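Local atomic coordinates of protein Pcdhgb2 (Mus musculus, PDB entry 5SZR), a protein that probably mediates calcium-dependent cell adhesion, may help establish and maintain specific neuronal connections in the brain, and is here a fragment of four extracellular cadherin domains. Residues A[3-17]-A[92-105]. Sequence-based numbering, arbitrary orientation. Where two conformers were deposited one is given.
Sequences PMFSQDVFSVTLRED and SHCSIQVKILDEND. With CA (calcium ion), chain K; CA (calcium ion), chain J; CA (calcium ion), chain L.
Val9 to Arg15 pair in parallel with Ser95 to Leu101, the joining of first and last strands that characterises the Greek-key sandwich of a cadherin domain. Bonds such as the nearly straight Lys99 N to Val12 O, and Leu14 N to Lys99 O, set the register either side of the Thr13-Lys99 pair. On the face carrying Phe10, Val12 and Leu14, Val12 CG2 meets Val98 CG2 at 3.8 Å and Leu14 CD1 meets Val98 CG1; Val24 of strand 23-26 packs on Val12 and Leu14. Ahead of strand 9-15, the Phe5 ring lies under Cys94 SG of strand 92-101, 3.6 Å from the centroid and 4° off the normal. A Cys94 chi1 of 78°, with SG between backbone N and carbonyl carbon, brings the sulfur there; it also meets Phe10 at the ring edge. A serine in place of Phe5 would probably leave Cys94 SG without its aromatic face and open a gap against Ala84. At the other end, Glu16 reaches along Glu103, running opposite to it, the carboxylates turned well out of parallel. Its OE1 and OE2 bind separate interdomain calcium ions, which Asp105 OD2 and OD1 also bridge; Glu73 binds both, Asp138 the one at OE2. Besides its calcium, Glu16 OE2 accepts Glu103 N at 2.8 Å, on the anti side of the carboxylate and 19° out of its plane.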
loop_
_atom_site.group_PDB
_atom_site.type_symbol
_atom_site.label_atom_id
_atom_site.label_comp_id
_atom_site.label_asym_id
_atom_site.label_seq_id
_atom_site.Cartn_x
_atom_site.Cartn_y
_atom_site.Cartn_z
ATOM N N PRO A 3 -38.398 34.894 76.417
ATOM C CA PRO A 3 -37.655 35.262 75.208
ATOM C C PRO A 3 -38.521 35.130 73.964
ATOM O O PRO A 3 -39.437 34.306 73.902
ATOM C CB PRO A 3 -36.489 34.267 75.186
ATOM C CG PRO A 3 -36.961 33.107 75.996
ATOM C CD PRO A 3 -37.857 33.681 77.056
ATOM N N MET A 4 -38.229 35.966 72.969
ATOM C CA MET A 4 -38.957 35.931 71.708
ATOM C C MET A 4 -38.048 36.350 70.564
ATOM O O MET A 4 -37.301 37.327 70.678
ATOM C CB MET A 4 -40.191 36.840 71.731
ATOM C CG MET A 4 -41.424 36.202 72.335
ATOM S SD MET A 4 -42.942 36.983 71.758
ATOM C CE MET A 4 -42.663 38.689 72.245
ATOM N N PHE A 5 -38.131 35.611 69.461
ATOM C CA PHE A 5 -37.430 35.970 68.241
ATOM C C PHE A 5 -38.219 37.016 67.458
ATOM O O PHE A 5 -39.440 37.143 67.593
ATOM C CB PHE A 5 -37.188 34.735 67.371
ATOM C CG PHE A 5 -36.200 33.767 67.952
ATOM C CD1 PHE A 5 -34.837 33.985 67.816
ATOM C CD2 PHE A 5 -36.629 32.641 68.637
ATOM C CE1 PHE A 5 -33.923 33.102 68.356
ATOM C CE2 PHE A 5 -35.717 31.752 69.176
ATOM C CZ PHE A 5 -34.363 31.983 69.032
ATOM N N SER A 6 -37.495 37.771 66.625
ATOM C CA SER A 6 -38.118 38.811 65.811
ATOM C C SER A 6 -39.189 38.241 64.888
ATOM O O SER A 6 -40.159 38.932 64.558
ATOM C CB SER A 6 -37.047 39.545 65.001
ATOM O OG SER A 6 -37.427 39.680 63.641
ATOM N N GLN A 7 -39.033 36.991 64.468
ATOM C CA GLN A 7 -40.007 36.318 63.622
ATOM C C GLN A 7 -39.836 34.820 63.831
ATOM O O GLN A 7 -38.867 34.368 64.444
ATOM C CB GLN A 7 -39.826 36.700 62.148
ATOM C CG GLN A 7 -38.546 36.159 61.525
ATOM C CD GLN A 7 -38.187 36.849 60.223
ATOM O OE1 GLN A 7 -37.826 38.027 60.213
ATOM N NE2 GLN A 7 -38.284 36.113 59.113
ATOM N N ASP A 8 -40.788 34.049 63.309
ATOM C CA ASP A 8 -40.718 32.606 63.509
ATOM C C ASP A 8 -39.799 31.925 62.500
ATOM O O ASP A 8 -39.039 31.024 62.869
ATOM C CB ASP A 8 -42.119 31.997 63.457
ATOM C CG ASP A 8 -42.986 32.446 64.617
ATOM O OD1 ASP A 8 -42.422 32.904 65.634
ATOM O OD2 ASP A 8 -44.226 32.338 64.515
ATOM N N VAL A 9 -39.839 32.335 61.233
ATOM C CA VAL A 9 -39.147 31.617 60.160
ATOM C C VAL A 9 -38.263 32.592 59.391
ATOM O O VAL A 9 -38.764 33.553 58.795
ATOM C CB VAL A 9 -40.130 30.922 59.205
ATOM C CG1 VAL A 9 -39.367 30.125 58.159
ATOM C CG2 VAL A 9 -41.080 30.021 59.978
ATOM N N PHE A 10 -36.957 32.340 59.403
ATOM C CA PHE A 10 -35.985 33.074 58.609
ATOM C C PHE A 10 -35.601 32.249 57.383
ATOM O O PHE A 10 -35.593 31.017 57.426
ATOM C CB PHE A 10 -34.725 33.389 59.426
ATOM C CG PHE A 10 -34.981 34.170 60.693
ATOM C CD1 PHE A 10 -34.793 35.544 60.726
ATOM C CD2 PHE A 10 -35.380 33.528 61.856
ATOM C CE1 PHE A 10 -35.017 36.266 61.893
ATOM C CE2 PHE A 10 -35.604 34.241 63.021
ATOM C CZ PHE A 10 -35.421 35.612 63.040
ATOM N N SER A 11 -35.274 32.936 56.287
ATOM C CA SER A 11 -34.862 32.276 55.049
ATOM C C SER A 11 -33.566 32.895 54.546
ATOM O O SER A 11 -33.489 34.115 54.360
ATOM C CB SER A 11 -35.947 32.374 53.973
ATOM O OG SER A 11 -37.064 31.566 54.297
ATOM N N VAL A 12 -32.552 32.055 54.330
ATOM C CA VAL A 12 -31.279 32.480 53.761
ATOM C C VAL A 12 -30.894 31.513 52.650
ATOM O O VAL A 12 -31.295 30.345 52.652
ATOM C CB VAL A 12 -30.155 32.558 54.822
ATOM C CG1 VAL A 12 -30.501 33.565 55.899
ATOM C CG2 VAL A 12 -29.891 31.188 55.429
ATOM N N THR A 13 -30.117 32.011 51.689
ATOM C CA THR A 13 -29.564 31.190 50.617
ATOM C C THR A 13 -28.043 31.208 50.691
ATOM O O THR A 13 -27.437 32.235 51.008
ATOM C CB THR A 13 -30.007 31.670 49.227
ATOM O OG1 THR A 13 -29.355 32.906 48.910
ATOM C CG2 THR A 13 -31.514 31.859 49.170
ATOM N N LEU A 14 -27.428 30.069 50.390
ATOM C CA LEU A 14 -25.979 29.940 50.390
ATOM C C LEU A 14 -25.514 29.287 49.098
ATOM O O LEU A 14 -26.109 28.308 48.636
ATOM C CB LEU A 14 -25.482 29.107 51.580
ATOM C CG LEU A 14 -25.859 29.534 52.999
ATOM C CD1 LEU A 14 -25.243 28.580 54.019
ATOM C CD2 LEU A 14 -25.431 30.967 53.269
ATOM N N ARG A 15 -24.458 29.842 48.510
ATOM C CA ARG A 15 -23.796 29.176 47.398
ATOM C C ARG A 15 -23.039 27.960 47.916
ATOM O O ARG A 15 -22.420 28.002 48.982
ATOM C CB ARG A 15 -22.847 30.140 46.689
ATOM C CG ARG A 15 -23.546 31.286 45.964
ATOM C CD ARG A 15 -22.545 32.327 45.483
ATOM N NE ARG A 15 -23.126 33.250 44.512
ATOM C CZ ARG A 15 -23.700 34.408 44.824
ATOM N NH1 ARG A 15 -24.198 35.177 43.867
ATOM N NH2 ARG A 15 -23.780 34.795 46.091
ATOM N N GLU A 16 -23.092 26.865 47.156
ATOM C CA GLU A 16 -22.499 25.621 47.637
ATOM C C GLU A 16 -20.986 25.700 47.806
ATOM O O GLU A 16 -20.407 24.799 48.422
ATOM C CB GLU A 16 -22.857 24.464 46.702
ATOM C CG GLU A 16 -22.381 24.624 45.269
ATOM C CD GLU A 16 -22.454 23.318 44.485
ATOM O OE1 GLU A 16 -22.324 22.241 45.102
ATOM O OE2 GLU A 16 -22.650 23.372 43.256
ATOM N N ASP A 17 -20.335 26.754 47.315
ATOM C CA ASP A 17 -18.884 26.856 47.375
ATOM C C ASP A 17 -18.382 27.739 48.514
ATOM O O ASP A 17 -17.180 28.012 48.574
ATOM C CB ASP A 17 -18.334 27.373 46.041
ATOM C CG ASP A 17 -18.761 28.800 45.745
ATOM O OD1 ASP A 17 -18.117 29.738 46.260
ATOM O OD2 ASP A 17 -19.737 28.985 44.989
ATOM N N SER A 92 -38.435 29.680 73.764
ATOM C CA SER A 92 -39.045 30.054 72.497
ATOM C C SER A 92 -38.237 29.457 71.354
ATOM O O SER A 92 -37.041 29.180 71.489
ATOM C CB SER A 92 -39.140 31.575 72.333
ATOM O OG SER A 92 -40.241 32.092 73.054
ATOM N N HIS A 93 -38.905 29.266 70.218
ATOM C CA HIS A 93 -38.313 28.592 69.073
ATOM C C HIS A 93 -38.475 29.432 67.816
ATOM O O HIS A 93 -39.415 30.223 67.691
ATOM C CB HIS A 93 -38.947 27.215 68.839
ATOM C CG HIS A 93 -39.084 26.392 70.081
ATOM N ND1 HIS A 93 -40.189 26.465 70.902
ATOM C CD2 HIS A 93 -38.257 25.477 70.641
ATOM C CE1 HIS A 93 -40.037 25.632 71.916
ATOM N NE2 HIS A 93 -38.873 25.021 71.782
ATOM N N CYS A 94 -37.540 29.250 66.886
ATOM C CA CYS A 94 -37.662 29.800 65.545
ATOM C C CYS A 94 -36.987 28.845 64.572
ATOM O O CYS A 94 -36.172 28.004 64.965
ATOM C CB CYS A 94 -37.049 31.198 65.439
ATOM S SG CYS A 94 -35.251 31.209 65.324
ATOM N N SER A 95 -37.334 28.977 63.295
ATOM C CA SER A 95 -36.797 28.114 62.254
ATOM C C SER A 95 -36.083 28.941 61.194
ATOM O O SER A 95 -36.451 30.089 60.921
ATOM C CB SER A 95 -37.894 27.269 61.597
ATOM O OG SER A 95 -38.305 26.220 62.455
ATOM N N ILE A 96 -35.053 28.344 60.604
ATOM C CA ILE A 96 -34.237 28.983 59.580
ATOM C C ILE A 96 -34.113 28.001 58.425
ATOM O O ILE A 96 -33.442 26.970 58.552
ATOM C CB ILE A 96 -32.856 29.381 60.107
ATOM C CG1 ILE A 96 -33.009 30.352 61.275
ATOM C CG2 ILE A 96 -32.016 29.997 58.994
ATOM C CD1 ILE A 96 -31.868 30.313 62.232
ATOM N N GLN A 97 -34.759 28.312 57.307
ATOM C CA GLN A 97 -34.741 27.449 56.132
ATOM C C GLN A 97 -33.608 27.904 55.221
ATOM O O GLN A 97 -33.663 29.000 54.649
ATOM C CB GLN A 97 -36.088 27.485 55.421
ATOM C CG GLN A 97 -37.189 26.859 56.246
ATOM C CD GLN A 97 -38.516 26.849 55.537
ATOM O OE1 GLN A 97 -38.638 26.334 54.424
ATOM N NE2 GLN A 97 -39.527 27.419 56.178
ATOM N N VAL A 98 -32.581 27.069 55.100
ATOM C CA VAL A 98 -31.366 27.403 54.368
ATOM C C VAL A 98 -31.456 26.776 52.986
ATOM O O VAL A 98 -31.508 25.547 52.849
ATOM C CB VAL A 98 -30.111 26.923 55.112
ATOM C CG1 VAL A 98 -28.867 27.223 54.294
ATOM C CG2 VAL A 98 -30.025 27.581 56.483
ATOM N N LYS A 99 -31.475 27.622 51.964
ATOM C CA LYS A 99 -31.525 27.185 50.577
ATOM C C LYS A 99 -30.114 27.195 50.004
ATOM O O LYS A 99 -29.357 28.147 50.218
ATOM C CB LYS A 99 -32.450 28.092 49.767
ATOM C CG LYS A 99 -32.410 27.857 48.276
ATOM C CD LYS A 99 -33.371 28.791 47.555
ATOM C CE LYS A 99 -33.258 28.628 46.046
ATOM N NZ LYS A 99 -34.181 29.534 45.308
ATOM N N ILE A 100 -29.752 26.126 49.302
ATOM C CA ILE A 100 -28.433 26.001 48.695
ATOM C C ILE A 100 -28.556 26.307 47.212
ATOM O O ILE A 100 -29.536 25.916 46.562
ATOM C CB ILE A 100 -27.840 24.601 48.935
ATOM C CG1 ILE A 100 -27.871 24.262 50.425
ATOM C CG2 ILE A 100 -26.412 24.515 48.397
ATOM C CD1 ILE A 100 -27.151 25.270 51.300
ATOM N N LEU A 101 -27.573 27.023 46.676
ATOM C CA LEU A 101 -27.550 27.391 45.268
ATOM C C LEU A 101 -26.567 26.510 44.511
ATOM O O LEU A 101 -25.463 26.235 44.989
ATOM C CB LEU A 101 -27.179 28.865 45.096
ATOM C CG LEU A 101 -28.237 29.830 45.631
ATOM C CD1 LEU A 101 -27.780 31.272 45.488
ATOM C CD2 LEU A 101 -29.560 29.603 44.917
ATOM N N ASP A 102 -26.978 26.070 43.327
ATOM C CA ASP A 102 -26.152 25.193 42.512
ATOM C C ASP A 102 -25.062 25.988 41.807
ATOM O O ASP A 102 -25.344 26.990 41.143
ATOM C CB ASP A 102 -27.015 24.461 41.485
ATOM C CG ASP A 102 -26.190 23.773 40.413
ATOM O OD1 ASP A 102 -25.180 23.126 40.757
ATOM O OD2 ASP A 102 -26.553 23.893 39.223
ATOM N N GLU A 103 -23.819 25.537 41.952
ATOM C CA GLU A 103 -22.688 26.050 41.197
ATOM C C GLU A 103 -22.210 24.987 40.218
ATOM O O GLU A 103 -22.440 23.789 40.402
ATOM C CB GLU A 103 -21.532 26.458 42.117
ATOM C CG GLU A 103 -21.891 27.503 43.169
ATOM C CD GLU A 103 -22.156 28.872 42.571
ATOM O OE1 GLU A 103 -23.113 29.546 43.018
ATOM O OE2 GLU A 103 -21.407 29.270 41.650
ATOM N N ASN A 104 -21.534 25.446 39.169
ATOM C CA ASN A 104 -20.989 24.566 38.138
ATOM C C ASN A 104 -19.673 23.997 38.649
ATOM O O ASN A 104 -18.597 24.543 38.404
ATOM C CB ASN A 104 -20.809 25.328 36.833
ATOM C CG ASN A 104 -20.464 24.425 35.670
ATOM O OD1 ASN A 104 -20.539 23.201 35.770
ATOM N ND2 ASN A 104 -20.091 25.029 34.548
ATOM N N ASP A 105 -19.755 22.881 39.379
ATOM C CA ASP A 105 -18.561 22.231 39.905
ATOM C C ASP A 105 -18.472 20.754 39.530
ATOM O O ASP A 105 -17.634 20.039 40.089
ATOM C CB ASP A 105 -18.476 22.397 41.429
ATOM C CG ASP A 105 -19.673 21.811 42.159
ATOM O OD1 ASP A 105 -20.711 21.556 41.516
ATOM O OD2 ASP A 105 -19.579 21.615 43.388
HETATM CA CA CA K . -23.108 21.677 41.496
HETATM CA CA CA J . -21.171 20.128 44.274
HETATM CA CA CA L . -21.414 20.988 34.957
HETATM O O HOH W 1 -19.935 17.807 43.494
HETATM O O HOH W 2 -19.453 20.384 45.813
#